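Local coordinates for protein Atp-dependent DNA ligase (Psychromonas sp., PDB 4D05) that seals breaks in the DNA backbone as a minimal ATP-dependent ligase, probably passing the adenylate it carries to the DNA end before the ends are joined, at residues Met96-Pro101 against Gln127-Gln132; Ser106-Ile111 against His158-Leu163. All blocks are in the same frame, centred on the assembly; numbering follows the deposited sequence.

Contact 1. Residues Met96-Pro101 against Gln127-Gln132. With AMP (adenosine monophosphate), chain H.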
loop_
_atom_site.group_PDB
_atom_site.type_symbol
_atom_site.label_atom_id
_atom_site.label_comp_id
_atom_site.label_asym_id
_atom_site.label_seq_id
_atom_site.Cartn_x
_atom_site.Cartn_y
_atom_site.Cartn_z
HETATM N N MSE A 96 13.294 -5.402 5.101
HETATM C CA MSE A 96 12.235 -5.713 6.043
HETATM C C MSE A 96 11.368 -6.792 5.453
HETATM O O MSE A 96 10.583 -6.541 4.535
HETATM C CB MSE A 96 11.363 -4.446 6.280
HETATM C CG MSE A 96 12.124 -3.216 6.764
HETATM SE SE MSE A 96 12.850 -3.266 8.540
HETATM C CE MSE A 96 11.168 -3.453 9.510
ATOM N N ILE A 97 11.509 -8.017 5.964
ATOM C CA ILE A 97 10.870 -9.143 5.303
ATOM C C ILE A 97 9.463 -9.407 5.769
ATOM O O ILE A 97 9.140 -9.230 6.953
ATOM C CB ILE A 97 11.754 -10.391 5.361
ATOM C CG1 ILE A 97 11.911 -10.916 6.790
ATOM C CG2 ILE A 97 13.113 -10.055 4.709
ATOM C CD1 ILE A 97 12.614 -12.292 6.868
ATOM N N PHE A 98 8.653 -9.882 4.828
ATOM C CA PHE A 98 7.277 -10.199 5.115
ATOM C C PHE A 98 6.821 -11.550 4.521
ATOM O O PHE A 98 5.710 -11.969 4.796
ATOM C CB PHE A 98 6.335 -9.032 4.691
ATOM C CG PHE A 98 6.452 -8.627 3.245
ATOM C CD1 PHE A 98 5.956 -9.426 2.257
ATOM C CD2 PHE A 98 7.015 -7.424 2.878
ATOM C CE1 PHE A 98 6.045 -9.053 0.916
ATOM C CE2 PHE A 98 7.083 -7.055 1.528
ATOM C CZ PHE A 98 6.588 -7.879 0.570
ATOM N N ASP A 99 7.648 -12.233 3.727
ATOM C CA ASP A 99 7.275 -13.574 3.320
ATOM C C ASP A 99 8.467 -14.372 2.798
ATOM O O ASP A 99 9.577 -13.851 2.650
ATOM C CB ASP A 99 6.123 -13.533 2.302
ATOM C CG ASP A 99 5.132 -14.682 2.479
ATOM O OD1 ASP A 99 5.516 -15.715 3.061
ATOM O OD2 ASP A 99 3.985 -14.575 1.988
ATOM N N LEU A 100 8.206 -15.651 2.578
ATOM C CA LEU A 100 9.168 -16.664 2.099
ATOM C C LEU A 100 8.534 -17.305 0.848
ATOM O O LEU A 100 7.745 -18.251 0.933
ATOM C CB LEU A 100 9.427 -17.741 3.174
ATOM C CG LEU A 100 9.994 -17.253 4.494
ATOM C CD1 LEU A 100 10.232 -18.379 5.483
ATOM C CD2 LEU A 100 11.304 -16.523 4.301
ATOM N N PRO A 101 8.806 -16.743 -0.328
ATOM C CA PRO A 101 7.994 -17.095 -1.506
ATOM C C PRO A 101 8.192 -18.489 -2.066
ATOM O O PRO A 101 7.406 -18.870 -2.937
ATOM C CB PRO A 101 8.421 -16.066 -2.568
ATOM C CG PRO A 101 9.186 -15.079 -1.851
ATOM C CD PRO A 101 9.724 -15.633 -0.591
ATOM N N GLN A 127 15.730 -7.510 8.843
ATOM C CA GLN A 127 14.797 -7.415 9.970
ATOM C C GLN A 127 13.400 -7.914 9.572
ATOM O O GLN A 127 13.105 -7.951 8.401
ATOM C CB GLN A 127 14.822 -5.984 10.545
ATOM C CG GLN A 127 15.762 -6.035 11.775
ATOM C CD GLN A 127 16.848 -5.007 11.879
ATOM O OE1 GLN A 127 16.607 -3.786 11.792
ATOM N NE2 GLN A 127 18.068 -5.483 12.156
HETATM N N MSE A 128 12.605 -8.394 10.538
HETATM C CA MSE A 128 11.265 -8.933 10.234
HETATM C C MSE A 128 10.244 -7.843 10.531
HETATM O O MSE A 128 10.325 -7.198 11.570
HETATM C CB MSE A 128 10.947 -10.190 11.068
HETATM C CG MSE A 128 9.968 -11.150 10.369
HETATM SE SE MSE A 128 9.084 -12.406 11.350
HETATM C CE MSE A 128 8.365 -11.414 12.863
ATOM N N ILE A 129 9.311 -7.629 9.615
ATOM C CA ILE A 129 8.181 -6.770 9.909
ATOM C C ILE A 129 7.352 -7.456 11.002
ATOM O O ILE A 129 7.034 -8.621 10.903
ATOM C CB ILE A 129 7.349 -6.510 8.644
ATOM C CG1 ILE A 129 8.232 -5.800 7.602
ATOM C CG2 ILE A 129 6.148 -5.665 8.985
ATOM C CD1 ILE A 129 7.581 -5.568 6.258
ATOM N N GLU A 130 7.009 -6.723 12.053
ATOM C CA GLU A 130 6.191 -7.280 13.131
ATOM C C GLU A 130 4.819 -7.756 12.632
ATOM O O GLU A 130 4.156 -7.069 11.848
ATOM C CB GLU A 130 6.021 -6.233 14.243
ATOM C CG GLU A 130 5.239 -6.728 15.455
ATOM C CD GLU A 130 4.896 -5.627 16.474
ATOM O OE1 GLU A 130 5.226 -4.426 16.258
ATOM O OE2 GLU A 130 4.282 -5.980 17.510
ATOM N N GLN A 131 4.409 -8.936 13.094
ATOM C CA GLN A 131 3.143 -9.551 12.725
ATOM C C GLN A 131 2.372 -9.792 14.024
ATOM O O GLN A 131 2.875 -10.462 14.962
ATOM C CB GLN A 131 3.378 -10.892 12.006
ATOM C CG GLN A 131 4.186 -10.817 10.665
ATOM C CD GLN A 131 3.344 -10.268 9.524
ATOM O OE1 GLN A 131 2.120 -10.180 9.624
ATOM N NE2 GLN A 131 4.001 -9.937 8.406
ATOM N N GLN A 132 1.170 -9.215 14.104
ATOM C CA GLN A 132 0.382 -9.322 15.331
ATOM C C GLN A 132 -1.049 -9.745 15.065
ATOM O O GLN A 132 -1.580 -9.566 13.987
ATOM C CB GLN A 132 0.407 -8.008 16.126
ATOM C CG GLN A 132 -0.151 -6.788 15.402
ATOM C CD GLN A 132 0.113 -5.466 16.174
ATOM O OE1 GLN A 132 -0.453 -5.234 17.243
ATOM N NE2 GLN A 132 0.966 -4.610 15.625
HETATM P P AMP H . 0.538 -0.075 -1.231
HETATM O O1P AMP H . -0.796 -0.024 -1.920
HETATM O O2P AMP H . 1.728 0.791 -1.598
HETATM O "O5'" AMP H . 0.944 -1.607 -1.149
HETATM C "C5'" AMP H . 2.108 -1.854 -0.395
HETATM C "C4'" AMP H . 2.949 -2.790 -1.207
HETATM O "O4'" AMP H . 4.126 -3.147 -0.514
HETATM C "C3'" AMP H . 2.142 -4.023 -1.436
HETATM O "O3'" AMP H . 2.355 -4.333 -2.823
HETATM C "C2'" AMP H . 2.758 -5.047 -0.528
HETATM O "O2'" AMP H . 2.703 -6.191 -1.384
HETATM C "C1'" AMP H . 4.141 -4.492 -0.076
HETATM N N9 AMP H . 4.225 -4.367 1.420
HETATM C C8 AMP H . 4.598 -3.318 2.205
HETATM N N7 AMP H . 4.498 -3.591 3.531
HETATM C C5 AMP H . 4.100 -4.882 3.587
HETATM C C6 AMP H . 3.744 -5.807 4.666
HETATM N N6 AMP H . 3.860 -5.413 5.943
HETATM N N1 AMP H . 3.365 -7.036 4.298
HETATM C C2 AMP H . 3.200 -7.418 3.024
HETATM N N3 AMP H . 3.481 -6.641 1.993
HETATM C C4 AMP H . 3.922 -5.380 2.218
HETATM O O HOH W 1 6.874 -10.097 8.621
#
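Met96 and Ile129 pack through their aliphatic parts, Met96 CB lying 3.7 Å from Ile129 CG1. Met96 is a selenomethionine. Its chain bends at both chi2 and chi3 and brings SE to Gln127 CB at 3.9 Å. On the other face of the sheet Ile97 sends CG1 to Met128 CG, 4.1 Å away. Two nearly straight backbone bonds fix the register: Ile97 N gives to Gln127 O at 2.9 Å, and Ile129 N gives to Ile97 O. These pair the parallel strands 94-99 and 126-128 of a beta-alpha-beta unit, with helix 107-121 as its crossover. Past the last bridge, one water donates to Ile97 O and Ile129 O and accepts from Gln131 NE2. Ile129 CD1 meets the edge of the Phe98 ring in its plane, 3.9 Å from CD2, and also lies near AMP N6. AMP N3 sits over the centre of the Phe98 ring, 3.4 Å above its plane. CG stands between the backbone N and carbonyl carbon (chi1 56°), which sends the ring away from strand 126-128 and onto the base. A serine here would probably leave one adenine face without the ring that covers it and Ile129 CD1 without the edge it packs on.

Contact 2. Residues Ser106-Ile111 against His158-Leu163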
loop_
_atom_site.group_PDB
_atom_site.type_symbol
_atom_site.label_atom_id
_atom_site.label_comp_id
_atom_site.label_asym_id
_atom_site.label_seq_id
_atom_site.Cartn_x
_atom_site.Cartn_y
_atom_site.Cartn_z
ATOM N N SER A 106 1.971 -23.018 5.540
ATOM C CA SER A 106 1.064 -21.902 5.814
ATOM C C SER A 106 1.814 -20.673 6.298
ATOM O O SER A 106 2.912 -20.767 6.810
ATOM C CB SER A 106 0.111 -22.308 6.959
ATOM O OG SER A 106 0.879 -22.462 8.168
ATOM N N PHE A 107 1.190 -19.502 6.179
ATOM C CA PHE A 107 1.872 -18.264 6.544
ATOM C C PHE A 107 2.288 -18.254 8.021
ATOM O O PHE A 107 3.313 -17.726 8.361
ATOM C CB PHE A 107 0.993 -17.048 6.221
ATOM C CG PHE A 107 1.701 -15.735 6.458
ATOM C CD1 PHE A 107 2.902 -15.458 5.820
ATOM C CD2 PHE A 107 1.191 -14.788 7.322
ATOM C CE1 PHE A 107 3.573 -14.263 6.049
ATOM C CE2 PHE A 107 1.858 -13.610 7.523
ATOM C CZ PHE A 107 3.056 -13.348 6.878
ATOM N N GLU A 108 1.483 -18.835 8.905
ATOM C CA GLU A 108 1.849 -18.914 10.308
ATOM C C GLU A 108 3.223 -19.573 10.517
ATOM O O GLU A 108 4.044 -19.084 11.285
ATOM C CB GLU A 108 0.767 -19.646 11.089
ATOM C CG GLU A 108 1.029 -19.624 12.551
ATOM C CD GLU A 108 -0.188 -20.067 13.307
ATOM O OE1 GLU A 108 -1.088 -19.209 13.527
ATOM O OE2 GLU A 108 -0.280 -21.284 13.601
ATOM N N GLN A 109 3.471 -20.698 9.843
ATOM C CA GLN A 109 4.797 -21.328 9.936
ATOM C C GLN A 109 5.867 -20.526 9.235
ATOM O O GLN A 109 7.027 -20.573 9.619
ATOM C CB GLN A 109 4.759 -22.754 9.390
ATOM C CG GLN A 109 4.126 -23.747 10.362
ATOM C CD GLN A 109 4.253 -25.204 9.914
ATOM O OE1 GLN A 109 5.056 -25.541 9.059
ATOM N NE2 GLN A 109 3.482 -26.075 10.541
ATOM N N ARG A 110 5.498 -19.799 8.187
ATOM C CA ARG A 110 6.475 -18.957 7.531
ATOM C C ARG A 110 6.930 -17.845 8.476
ATOM O O ARG A 110 8.087 -17.526 8.512
ATOM C CB ARG A 110 5.936 -18.400 6.212
ATOM C CG ARG A 110 5.590 -19.532 5.266
ATOM C CD ARG A 110 5.273 -19.300 3.846
ATOM N NE ARG A 110 4.449 -18.178 3.488
ATOM C CZ ARG A 110 3.184 -18.202 3.078
ATOM N NH1 ARG A 110 2.425 -19.289 3.133
ATOM N NH2 ARG A 110 2.633 -17.069 2.687
ATOM N N ILE A 111 6.017 -17.253 9.241
ATOM C CA ILE A 111 6.415 -16.248 10.222
ATOM C C ILE A 111 7.399 -16.831 11.227
ATOM O O ILE A 111 8.408 -16.234 11.574
ATOM C CB ILE A 111 5.198 -15.717 10.984
ATOM C CG1 ILE A 111 4.278 -14.906 10.052
ATOM C CG2 ILE A 111 5.635 -14.872 12.150
ATOM C CD1 ILE A 111 2.957 -14.543 10.713
ATOM N N HIS A 158 -2.727 -10.774 6.550
ATOM C CA HIS A 158 -2.379 -12.008 5.837
ATOM C C HIS A 158 -2.916 -13.195 6.620
ATOM O O HIS A 158 -2.587 -13.382 7.784
ATOM C CB HIS A 158 -0.864 -12.072 5.695
ATOM C CG HIS A 158 -0.386 -13.071 4.689
ATOM N ND1 HIS A 158 0.906 -13.063 4.213
ATOM C CD2 HIS A 158 -1.002 -14.108 4.086
ATOM C CE1 HIS A 158 1.051 -14.021 3.320
ATOM N NE2 HIS A 158 -0.082 -14.698 3.247
ATOM N N HIS A 159 -3.797 -13.955 5.990
ATOM C CA HIS A 159 -4.456 -15.076 6.642
ATOM C C HIS A 159 -3.427 -16.102 7.132
ATOM O O HIS A 159 -2.534 -16.527 6.377
ATOM C CB HIS A 159 -5.466 -15.701 5.681
ATOM C CG HIS A 159 -6.474 -16.574 6.345
ATOM N ND1 HIS A 159 -6.140 -17.779 6.912
ATOM C CD2 HIS A 159 -7.805 -16.418 6.535
ATOM C CE1 HIS A 159 -7.229 -18.340 7.418
ATOM N NE2 HIS A 159 -8.251 -17.527 7.213
ATOM N N GLN A 160 -3.575 -16.502 8.395
ATOM C CA GLN A 160 -2.614 -17.427 9.039
ATOM C C GLN A 160 -2.483 -18.771 8.310
ATOM O O GLN A 160 -1.439 -19.418 8.394
ATOM C CB GLN A 160 -2.995 -17.646 10.521
ATOM C CG GLN A 160 -4.323 -18.322 10.685
ATOM C CD GLN A 160 -4.866 -18.225 12.091
ATOM O OE1 GLN A 160 -4.198 -17.741 12.993
ATOM N NE2 GLN A 160 -6.098 -18.664 12.275
ATOM N N ASP A 161 -3.540 -19.220 7.646
ATOM C CA ASP A 161 -3.515 -20.487 6.889
ATOM C C ASP A 161 -3.177 -20.375 5.410
ATOM O O ASP A 161 -3.180 -21.391 4.697
ATOM C CB ASP A 161 -4.854 -21.203 7.001
ATOM C CG ASP A 161 -5.244 -21.526 8.442
ATOM O OD1 ASP A 161 -4.356 -21.798 9.269
ATOM O OD2 ASP A 161 -6.457 -21.503 8.731
ATOM N N ALA A 162 -2.862 -19.173 4.936
ATOM C CA ALA A 162 -2.657 -18.967 3.511
ATOM C C ALA A 162 -1.428 -19.687 3.001
ATOM O O ALA A 162 -0.421 -19.737 3.683
ATOM C CB ALA A 162 -2.520 -17.528 3.232
ATOM N N LEU A 163 -1.537 -20.257 1.799
ATOM C CA LEU A 163 -0.389 -20.826 1.107
ATOM C C LEU A 163 0.069 -19.831 0.036
ATOM O O LEU A 163 -0.765 -19.195 -0.615
ATOM C CB LEU A 163 -0.806 -22.136 0.445
ATOM C CG LEU A 163 -1.196 -23.244 1.422
ATOM C CD1 LEU A 163 -1.641 -24.494 0.675
ATOM C CD2 LEU A 163 -0.034 -23.582 2.348
HETATM O O HOH W 2 0.172 -16.594 1.288
#
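Phe107 and His158 stack face to face, with ring centroids 3.7 Å apart and planes 16° from parallel. His158 ND1 sits over the centre of the Phe107 ring. Ile111 CG1 packs on the opposite face, nearer the rim. Phe107 CG is anti to the backbone N (chi1 -175°), which carries the ring off the first helical turn and across the imidazole.

Arg110 closes this tight side. Its NH1 donates to Ala162 O at 2.9 Å, about 25° out of the guanidinium plane, and also to Val105 O. NH2 and His158 NE2 share a water that lies at the edge of both flat groups. NE is paired with Asp99. All three guanidinium nitrogens thus have partners, which should fix its rotation.

Ser106 is the N-cap residue of helix 107-121. The turn from His159 to Ala162, a type I beta turn, meets this helix start with its carbonyls. Gln160 O accepts from Glu108 N at 3.0 Å, and Ala162 O takes a weak bond from Phe107 N.

The outer side is looser. Glu108 and Gln160 run side by side, pointing the same way, but their OE1 atoms are both acceptors, 3.5 Å apart. Each turns to another partner: Glu108 to Tyr22 OH, Gln160 to Lys133 NZ. Exposed Leu163 reaches back with CD2 to the Ser106 backbone, 3.8 Å from Ser106 N.

The contact thus joins the N-terminal end of helix 107-121 to the end of strand 154-159 and the turn that follows it, with strand 21-26 alongside through Tyr22 and strand 94-99 close by.

How the contacts relate
Contacts 1 and 2 have centres about 11 Å apart, and their segments alternate along the chain: 96-101, 106-111, 127-132, 158-163. Strand 94-99 leads into helix 107-121, which returns to strand 126-128. Contact 1 pairs the two strands of that unit at one edge of a mixed sheet. Contact 2 ties the helix start to strand 154-159 of a second sheet. Asp99 joins them directly: its OD1 forms a salt bridge with Arg110 NE at 2.7 Å, and its OD2 packs against His158 CE1. Both contacts belong to the ATP-dependent DNA ligase domain. Contact 1 builds one sheet and contact 2 fastens its crossover helix to the other, beside the AMP pocket, to which contact 1 contributes Phe98 and Ile129.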